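Long-range contacts in uridylate-specific endoribonuclease nsp11 (Prrsv 16244b, PDB 5EYI), which probably degrades the 5'-polyuridines formed during viral RNA replication, so that host double-stranded RNA sensors are not activated together: residues K10-N14 against P158-V162; V104-I110 against L180-Y184; R151-R155 against G166-P170. The protein carries 1 engineered substitution. All blocks are in the same frame, centred on the assembly; numbering follows the deposited sequence.

Interaction 1 of 3, residues K10-N14 against P158-V162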
loop_
_atom_site.group_PDB
_atom_site.type_symbol
_atom_site.label_atom_id
_atom_site.label_comp_id
_atom_site.label_asym_id
_atom_site.label_seq_id
_atom_site.Cartn_x
_atom_site.Cartn_y
_atom_site.Cartn_z
ATOM N N LYS A 10 -21.570 -11.026 -6.975
ATOM C CA LYS A 10 -20.822 -9.930 -6.354
ATOM C C LYS A 10 -20.607 -8.690 -7.227
ATOM O O LYS A 10 -20.592 -7.581 -6.700
ATOM C CB LYS A 10 -19.478 -10.428 -5.830
ATOM C CG LYS A 10 -18.521 -10.962 -6.890
ATOM C CD LYS A 10 -17.441 -11.806 -6.251
ATOM C CE LYS A 10 -16.585 -12.466 -7.311
ATOM N NZ LYS A 10 -15.573 -13.356 -6.686
ATOM N N VAL A 11 -20.437 -8.874 -8.541
ATOM C CA VAL A 11 -20.244 -7.754 -9.470
ATOM C C VAL A 11 -21.478 -6.854 -9.458
ATOM O O VAL A 11 -21.362 -5.627 -9.311
ATOM C CB VAL A 11 -19.954 -8.239 -10.915
ATOM C CG1 VAL A 11 -20.179 -7.143 -11.942
ATOM C CG2 VAL A 11 -18.528 -8.758 -11.028
ATOM N N ALA A 12 -22.646 -7.467 -9.634
ATOM C CA ALA A 12 -23.916 -6.732 -9.607
ATOM C C ALA A 12 -24.166 -6.119 -8.230
ATOM O O ALA A 12 -24.566 -4.965 -8.150
ATOM C CB ALA A 12 -25.079 -7.636 -10.006
ATOM N N HIS A 13 -23.915 -6.885 -7.157
ATOM C CA HIS A 13 -24.114 -6.386 -5.791
ATOM C C HIS A 13 -23.296 -5.115 -5.556
ATOM O O HIS A 13 -23.819 -4.121 -5.048
ATOM C CB HIS A 13 -23.725 -7.412 -4.727
ATOM C CG HIS A 13 -24.534 -8.667 -4.740
ATOM N ND1 HIS A 13 -25.753 -8.775 -5.374
ATOM C CD2 HIS A 13 -24.304 -9.871 -4.168
ATOM C CE1 HIS A 13 -26.223 -9.998 -5.213
ATOM N NE2 HIS A 13 -25.369 -10.679 -4.474
ATOM N N ASN A 14 -22.037 -5.128 -5.985
ATOM C CA ASN A 14 -21.162 -3.959 -5.837
ATOM C C ASN A 14 -21.672 -2.711 -6.562
ATOM O O ASN A 14 -21.296 -1.606 -6.194
ATOM C CB ASN A 14 -19.730 -4.293 -6.286
ATOM C CG ASN A 14 -19.075 -5.364 -5.414
ATOM O OD1 ASN A 14 -19.475 -5.584 -4.280
ATOM N ND2 ASN A 14 -18.076 -6.034 -5.948
ATOM N N PRO A 158 -14.653 -17.744 0.986
ATOM C CA PRO A 158 -15.839 -16.901 0.804
ATOM C C PRO A 158 -15.987 -16.405 -0.641
ATOM O O PRO A 158 -14.984 -16.042 -1.283
ATOM C CB PRO A 158 -15.588 -15.725 1.751
ATOM C CG PRO A 158 -14.618 -16.225 2.765
ATOM C CD PRO A 158 -13.799 -17.284 2.098
ATOM N N LYS A 159 -17.221 -16.386 -1.136
ATOM C CA LYS A 159 -17.498 -15.957 -2.505
ATOM C C LYS A 159 -17.642 -14.448 -2.531
ATOM O O LYS A 159 -18.743 -13.912 -2.628
ATOM C CB LYS A 159 -18.743 -16.651 -3.047
ATOM C CG LYS A 159 -18.570 -18.154 -3.200
ATOM C CD LYS A 159 -19.917 -18.811 -3.414
ATOM C CE LYS A 159 -19.790 -20.298 -3.673
ATOM N NZ LYS A 159 -21.106 -20.841 -4.121
ATOM N N GLU A 160 -16.501 -13.779 -2.443
ATOM C CA GLU A 160 -16.423 -12.337 -2.277
ATOM C C GLU A 160 -15.392 -11.807 -3.255
ATOM O O GLU A 160 -14.588 -12.579 -3.791
ATOM C CB GLU A 160 -15.959 -12.007 -0.857
ATOM C CG GLU A 160 -16.863 -12.500 0.256
ATOM C CD GLU A 160 -18.180 -11.745 0.350
ATOM O OE1 GLU A 160 -18.245 -10.548 -0.014
ATOM O OE2 GLU A 160 -19.164 -12.348 0.819
ATOM N N SER A 161 -15.398 -10.494 -3.463
ATOM C CA SER A 161 -14.389 -9.827 -4.293
ATOM C C SER A 161 -13.017 -9.848 -3.586
ATOM O O SER A 161 -12.012 -10.285 -4.166
ATOM C CB SER A 161 -14.825 -8.396 -4.613
ATOM O OG SER A 161 -15.971 -8.388 -5.461
ATOM N N VAL A 162 -13.004 -9.398 -2.333
ATOM C CA VAL A 162 -11.877 -9.594 -1.428
ATOM C C VAL A 162 -12.340 -10.508 -0.304
ATOM O O VAL A 162 -13.140 -10.111 0.539
ATOM C CB VAL A 162 -11.357 -8.271 -0.860
ATOM C CG1 VAL A 162 -10.107 -8.516 -0.040
ATOM C CG2 VAL A 162 -11.067 -7.292 -1.988
#
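Lys-10 and Glu-160 mark the closest backbone approach, their CA atoms 6.5 Å apart, where helix 9-14 meets an irregular loop that leads into strand 163-169. The pair illustrates how an interdomain contact can rest on a few polar side chains: the helix belongs to the N-terminal domain and the loop to the NendoU endoribonuclease domain. An inverse gamma turn centred on Lys-159 bends the loop just before Glu-160.

Lys-10 does most of the reaching. Its CG sits between the backbone N and the carbonyl carbon (chi1 63°), and from there the chain runs out fully extended over the loop. On the way CD lies against the peptide bond between Glu-160 and Ser-161, 3.7 Å from Ser-161 N. At the end Lys-10 NZ gives a hydrogen bond of 3.2 Å to Glu-160 O, descending on the carbonyl from above its plane, 68° out of it. The same ammonium forms a salt bridge with Glu-111, probably its stronger tie.

One helical turn on, Asn-14 works through its amide. Asp-206 binds both partners of the next bond, its backbone O accepting from Asn-14 ND2 and its OD2 bonded to Ser-161 OG. Asn-14 ND2 also donates to Ser-161 OG at 3.2 Å, the hydroxyl oxygen lying only 1° out of the amide plane.

Interaction 2 of 3, residues V104-I110 against L180-Y184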
loop_
_atom_site.group_PDB
_atom_site.type_symbol
_atom_site.label_atom_id
_atom_site.label_comp_id
_atom_site.label_asym_id
_atom_site.label_seq_id
_atom_site.Cartn_x
_atom_site.Cartn_y
_atom_site.Cartn_z
ATOM N N VAL A 104 -10.937 -3.945 -12.452
ATOM C CA VAL A 104 -10.497 -5.315 -12.703
ATOM C C VAL A 104 -11.610 -6.257 -12.241
ATOM O O VAL A 104 -12.505 -5.862 -11.478
ATOM C CB VAL A 104 -9.112 -5.657 -12.076
ATOM C CG1 VAL A 104 -8.069 -4.643 -12.521
ATOM C CG2 VAL A 104 -9.140 -5.713 -10.563
ATOM N N PHE A 105 -11.548 -7.498 -12.717
ATOM C CA PHE A 105 -12.608 -8.470 -12.474
ATOM C C PHE A 105 -12.088 -9.732 -11.814
ATOM O O PHE A 105 -11.001 -10.201 -12.123
ATOM C CB PHE A 105 -13.322 -8.800 -13.789
ATOM C CG PHE A 105 -14.206 -7.688 -14.281
ATOM C CD1 PHE A 105 -15.469 -7.512 -13.743
ATOM C CD2 PHE A 105 -13.767 -6.808 -15.259
ATOM C CE1 PHE A 105 -16.284 -6.478 -14.172
ATOM C CE2 PHE A 105 -14.576 -5.771 -15.691
ATOM C CZ PHE A 105 -15.836 -5.608 -15.153
ATOM N N SER A 106 -12.874 -10.278 -10.899
ATOM C CA SER A 106 -12.647 -11.623 -10.389
ATOM C C SER A 106 -12.894 -12.616 -11.516
ATOM O O SER A 106 -13.735 -12.386 -12.386
ATOM C CB SER A 106 -13.584 -11.930 -9.226
ATOM O OG SER A 106 -13.252 -11.148 -8.100
ATOM N N THR A 107 -12.187 -13.736 -11.471
ATOM C CA THR A 107 -12.124 -14.669 -12.601
ATOM C C THR A 107 -13.091 -15.840 -12.535
ATOM O O THR A 107 -13.124 -16.654 -13.458
ATOM C CB THR A 107 -10.707 -15.233 -12.719
ATOM O OG1 THR A 107 -10.338 -15.832 -11.470
ATOM C CG2 THR A 107 -9.740 -14.125 -13.064
ATOM N N GLY A 108 -13.859 -15.945 -11.451
ATOM C CA GLY A 108 -14.763 -17.076 -11.241
ATOM C C GLY A 108 -14.127 -18.279 -10.575
ATOM O O GLY A 108 -14.820 -19.271 -10.292
ATOM N N ARG A 109 -12.828 -18.206 -10.290
ATOM C CA ARG A 109 -12.113 -19.360 -9.724
ATOM C C ARG A 109 -12.571 -19.710 -8.315
ATOM O O ARG A 109 -12.677 -20.901 -7.965
ATOM C CB ARG A 109 -10.607 -19.128 -9.738
ATOM C CG ARG A 109 -10.004 -19.448 -11.086
ATOM C CD ARG A 109 -8.519 -19.216 -11.094
ATOM N NE ARG A 109 -8.183 -17.803 -11.145
ATOM C CZ ARG A 109 -6.947 -17.333 -11.295
ATOM N NH1 ARG A 109 -5.924 -18.180 -11.433
ATOM N NH2 ARG A 109 -6.739 -16.020 -11.325
ATOM N N ILE A 110 -12.832 -18.684 -7.512
ATOM C CA ILE A 110 -13.383 -18.905 -6.173
ATOM C C ILE A 110 -14.735 -19.649 -6.248
ATOM O O ILE A 110 -14.934 -20.630 -5.546
ATOM C CB ILE A 110 -13.484 -17.582 -5.376
ATOM C CG1 ILE A 110 -12.081 -17.127 -4.957
ATOM C CG2 ILE A 110 -14.350 -17.741 -4.131
ATOM C CD1 ILE A 110 -11.988 -15.652 -4.634
ATOM N N LEU A 180 -7.725 -12.265 0.231
ATOM C CA LEU A 180 -7.482 -13.122 -0.910
ATOM C C LEU A 180 -8.381 -12.714 -2.061
ATOM O O LEU A 180 -9.537 -12.352 -1.837
ATOM C CB LEU A 180 -7.768 -14.559 -0.482
ATOM C CG LEU A 180 -7.612 -15.702 -1.476
ATOM C CD1 LEU A 180 -7.213 -16.958 -0.701
ATOM C CD2 LEU A 180 -8.872 -15.931 -2.304
ATOM N N THR A 181 -7.845 -12.764 -3.281
ATOM C CA THR A 181 -8.646 -12.598 -4.499
ATOM C C THR A 181 -8.301 -13.701 -5.487
ATOM O O THR A 181 -7.359 -14.457 -5.266
ATOM C CB THR A 181 -8.404 -11.233 -5.182
ATOM O OG1 THR A 181 -7.126 -11.219 -5.827
ATOM C CG2 THR A 181 -8.469 -10.106 -4.172
ATOM N N ASP A 182 -9.083 -13.787 -6.562
ATOM C CA ASP A 182 -8.741 -14.634 -7.707
ATOM C C ASP A 182 -8.519 -13.843 -9.002
ATOM O O ASP A 182 -8.700 -14.378 -10.103
ATOM C CB ASP A 182 -9.783 -15.737 -7.898
ATOM C CG ASP A 182 -11.130 -15.223 -8.345
ATOM O OD1 ASP A 182 -11.264 -14.021 -8.677
ATOM O OD2 ASP A 182 -12.061 -16.050 -8.379
ATOM N N VAL A 183 -8.108 -12.581 -8.873
ATOM C CA VAL A 183 -7.858 -11.758 -10.048
ATOM C C VAL A 183 -6.705 -12.339 -10.875
ATOM O O VAL A 183 -5.761 -12.917 -10.325
ATOM C CB VAL A 183 -7.544 -10.282 -9.707
ATOM C CG1 VAL A 183 -8.671 -9.670 -8.892
ATOM C CG2 VAL A 183 -6.217 -10.141 -8.978
ATOM N N TYR A 184 -6.798 -12.171 -12.186
ATOM C CA TYR A 184 -5.731 -12.537 -13.109
ATOM C C TYR A 184 -4.504 -11.685 -12.810
ATOM O O TYR A 184 -4.518 -10.487 -13.070
ATOM C CB TYR A 184 -6.200 -12.328 -14.550
ATOM C CG TYR A 184 -5.207 -12.743 -15.607
ATOM C CD1 TYR A 184 -4.774 -11.845 -16.580
ATOM C CD2 TYR A 184 -4.688 -14.031 -15.629
ATOM C CE1 TYR A 184 -3.861 -12.226 -17.554
ATOM C CE2 TYR A 184 -3.777 -14.421 -16.605
ATOM C CZ TYR A 184 -3.377 -13.517 -17.569
ATOM O OH TYR A 184 -2.468 -13.901 -18.525
HETATM O O HOH W 1 -8.616 -10.481 -13.304
HETATM O O HOH W 2 -11.511 -12.033 -6.288
HETATM O O HOH W 3 -14.468 -14.966 -8.532
#
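Thr-107, Arg-109 and Ile-110 all bond to a single residue across the contact, Asp-182, whose carboxylate and carbonyl serve different donors. Across the contact the carboxylate takes backbone N-H groups. Asp-182 OD2 accepts from Ile-110 N over 2.9 Å in an almost straight bond (172°), using the lone pair that faces away from the other oxygen. Asp-182 OD1 is met from above the carboxylate plane by Thr-107 N at 3.0 Å. A chi1 of 68° turns Asp-182 CG back between its own N and carbonyl carbon, and thereby presents both oxygens to the backbone of 107-110.

The carbonyl is held by side chains. Thr-107 OG1 donates to Asp-182 O at 2.6 Å, and Arg-109 NH2 reaches the same Asp-182 O at 2.8 Å from the opposite face of the carbonyl plane. Arg-109, bent at chi3, also donates from NE to Thr-107 OG1 at 2.9 Å with the hydroxyl in the guanidinium plane, which helps set the rotation of the guanidinium. Its charge is met by Glu-122 through NH1.

Within the NendoU domain these bonds join the loop after strand 173-180 to the start of helix 109-112. Gly-108 occupies the N-cap position with a positive phi of 87°, and the helix end probably favours a charged Asp-182 carboxylate.

Three waters add indirect links: one connects Phe-105 O to Tyr-184 N, another Ser-106 OG to Asp-182 N, a third Gly-108 N to Asp-182 OD2. Ser-106 OG also bonds to Asp-206.

Apolar touches flank the polar centre, with Ile-110 CD1 3.9 Å from Leu-180 CD2 at one end and Val-104 CG2 4.3 Å from Val-183 CG1 at the other.

Interaction 3 of 3, residues R151-R155 against G166-P170; sequences RYLPR and GVSSP. With SO4 (sulfate ion), chain C.
The ring of Tyr-152 lies between Ser-169 across the contact and its own neighbour Arg-151. Arg-151 CB stands over the centre of one face, 3.5 Å above the plane. Against the opposite face Ser-169 CB makes an off-centre CH-pi contact, 4.2 Å from the centroid. The guanidinium of Arg-151, a second flat group, leads away from the strand and holds a sulfate ion, probably from the crystallisation liquor, at its edge: NE donates to sulfate O3 at 3.0 Å and NH2 to O4 at 2.9 Å.

Beside the ring one backbone hydrogen bond joins the segments. Ser-168 N donates to Tyr-152 O over 3.0 Å, in the carbonyl plane and on a lone pair, while Val-167 CA brings a weaker C-H contact to the same oxygen. Tyr-152 has a positive phi (67°), the loop's brief left-handed excursion; with CG beside the backbone N (chi1 -47°), its ring runs out along the strand toward Ser-169. A water then joins Tyr-152 OH to Ser-169 OG. At the other end Leu-153 CD2 lies beside Val-167 CG1, 3.9 Å away, the two side chains pointing the same way, and Pro-154 CD rests on Gly-166 O.

The loop lies beside strand 163-169, which pairs antiparallel with strand 173-180. Val-167 packs on Ala-175 of that strand, an engineered residue at a predicted active-site position, and on Val-142 of strand 141-143; Tyr-152 and Ser-169 both reach Val-137 of strand 136-138.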
loop_
_atom_site.group_PDB
_atom_site.type_symbol
_atom_site.label_atom_id
_atom_site.label_comp_id
_atom_site.label_asym_id
_atom_site.label_seq_id
_atom_site.Cartn_x
_atom_site.Cartn_y
_atom_site.Cartn_z
ATOM N N ARG A 151 -0.544 -21.164 -1.412
ATOM C CA ARG A 151 -0.460 -22.268 -0.460
ATOM C C ARG A 151 -1.264 -21.978 0.800
ATOM O O ARG A 151 -1.722 -20.847 1.023
ATOM C CB ARG A 151 0.984 -22.514 -0.077
ATOM C CG ARG A 151 1.810 -23.082 -1.202
ATOM C CD ARG A 151 3.274 -23.068 -0.814
ATOM N NE ARG A 151 4.126 -23.669 -1.834
ATOM C CZ ARG A 151 5.426 -23.399 -2.000
ATOM N NH1 ARG A 151 6.061 -22.530 -1.215
ATOM N NH2 ARG A 151 6.101 -24.001 -2.982
ATOM N N TYR A 152 -1.439 -23.032 1.599
ATOM C CA TYR A 152 -1.965 -22.950 2.963
ATOM C C TYR A 152 -3.448 -22.516 3.072
ATOM O O TYR A 152 -3.916 -22.161 4.160
ATOM C CB TYR A 152 -1.042 -22.053 3.811
ATOM C CG TYR A 152 0.430 -22.391 3.634
ATOM C CD1 TYR A 152 0.884 -23.703 3.766
ATOM C CD2 TYR A 152 1.366 -21.404 3.308
ATOM C CE1 TYR A 152 2.221 -24.023 3.592
ATOM C CE2 TYR A 152 2.709 -21.717 3.127
ATOM C CZ TYR A 152 3.126 -23.029 3.266
ATOM O OH TYR A 152 4.444 -23.360 3.089
ATOM N N LEU A 153 -4.191 -22.584 1.970
ATOM C CA LEU A 153 -5.568 -22.106 1.956
ATOM C C LEU A 153 -6.522 -23.168 2.489
ATOM O O LEU A 153 -6.251 -24.363 2.364
ATOM C CB LEU A 153 -6.004 -21.729 0.548
ATOM C CG LEU A 153 -5.204 -20.637 -0.151
ATOM C CD1 LEU A 153 -5.889 -20.347 -1.473
ATOM C CD2 LEU A 153 -5.070 -19.383 0.707
ATOM N N PRO A 154 -7.648 -22.736 3.086
ATOM C CA PRO A 154 -8.663 -23.689 3.548
ATOM C C PRO A 154 -9.524 -24.183 2.394
ATOM O O PRO A 154 -9.464 -23.637 1.295
ATOM C CB PRO A 154 -9.498 -22.853 4.502
ATOM C CG PRO A 154 -9.433 -21.473 3.927
ATOM C CD PRO A 154 -8.063 -21.338 3.314
ATOM N N ARG A 155 -10.344 -25.190 2.653
ATOM C CA ARG A 155 -11.230 -25.741 1.626
ATOM C C ARG A 155 -12.388 -24.810 1.225
ATOM O O ARG A 155 -12.785 -24.816 0.068
ATOM C CB ARG A 155 -11.749 -27.120 2.047
ATOM C CG ARG A 155 -10.703 -28.216 1.891
ATOM C CD ARG A 155 -11.131 -29.503 2.567
ATOM N NE ARG A 155 -12.334 -30.090 1.959
ATOM C CZ ARG A 155 -12.362 -31.037 1.014
ATOM N NH1 ARG A 155 -11.248 -31.555 0.506
ATOM N NH2 ARG A 155 -13.534 -31.472 0.566
ATOM N N GLY A 166 -8.454 -17.638 7.039
ATOM C CA GLY A 166 -7.337 -18.089 7.859
ATOM C C GLY A 166 -6.500 -19.049 7.038
ATOM O O GLY A 166 -7.029 -19.772 6.193
ATOM N N VAL A 167 -5.195 -19.054 7.281
ATOM C CA VAL A 167 -4.268 -19.878 6.510
ATOM C C VAL A 167 -3.415 -20.696 7.458
ATOM O O VAL A 167 -3.103 -20.238 8.550
ATOM C CB VAL A 167 -3.386 -19.028 5.555
ATOM C CG1 VAL A 167 -4.234 -18.452 4.440
ATOM C CG2 VAL A 167 -2.658 -17.908 6.282
ATOM N N SER A 168 -3.045 -21.897 7.031
ATOM C CA SER A 168 -2.372 -22.871 7.901
ATOM C C SER A 168 -1.311 -23.680 7.157
ATOM O O SER A 168 -1.568 -24.236 6.073
ATOM C CB SER A 168 -3.407 -23.837 8.510
ATOM O OG SER A 168 -2.800 -24.951 9.170
ATOM N N SER A 169 -0.119 -23.731 7.748
ATOM C CA SER A 169 0.881 -24.742 7.412
ATOM C C SER A 169 0.786 -25.787 8.528
ATOM O O SER A 169 1.279 -25.541 9.631
ATOM C CB SER A 169 2.279 -24.121 7.356
ATOM O OG SER A 169 3.222 -25.113 7.001
ATOM N N PRO A 170 0.101 -26.921 8.274
ATOM C CA PRO A 170 -0.247 -27.866 9.348
ATOM C C PRO A 170 0.928 -28.279 10.219
ATOM O O PRO A 170 1.989 -28.620 9.699
ATOM C CB PRO A 170 -0.784 -29.084 8.588
ATOM C CG PRO A 170 -1.320 -28.522 7.330
ATOM C CD PRO A 170 -0.380 -27.411 6.967
HETATM S S SO4 C . 3.279 -26.178 -4.017
HETATM O O1 SO4 C . 2.559 -27.098 -4.917
HETATM O O2 SO4 C . 4.212 -26.921 -3.140
HETATM O O3 SO4 C . 2.230 -25.504 -3.220
HETATM O O4 SO4 C . 4.113 -25.163 -4.712
HETATM O O HOH W 4 5.417 -25.284 4.626
#

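Overall arrangement
Along the chain the segments run 10-14, 104-110, 151-155, 158-162, 166-170 and 180-184, so interaction 1 crosses both others while interaction 3 falls wholly within the span of interaction 2. Interactions 2 and 3 lie inside the NendoU domain, centres about 18 Å apart, and meet at Leu-180 and Leu-153; interaction 3 uses strand 163-169, and interaction 2 begins at the end of its antiparallel partner 173-180, which carries Ala-175. Interaction 1 brings in the N-terminal domain; its centre is about 10 Å from that of interaction 2, which it touches through Pro-158 and Ile-110, and about 22 Å from that of interaction 3. Interaction 2 thus touches both others, standing between an interdomain contact and one beside the predicted active site.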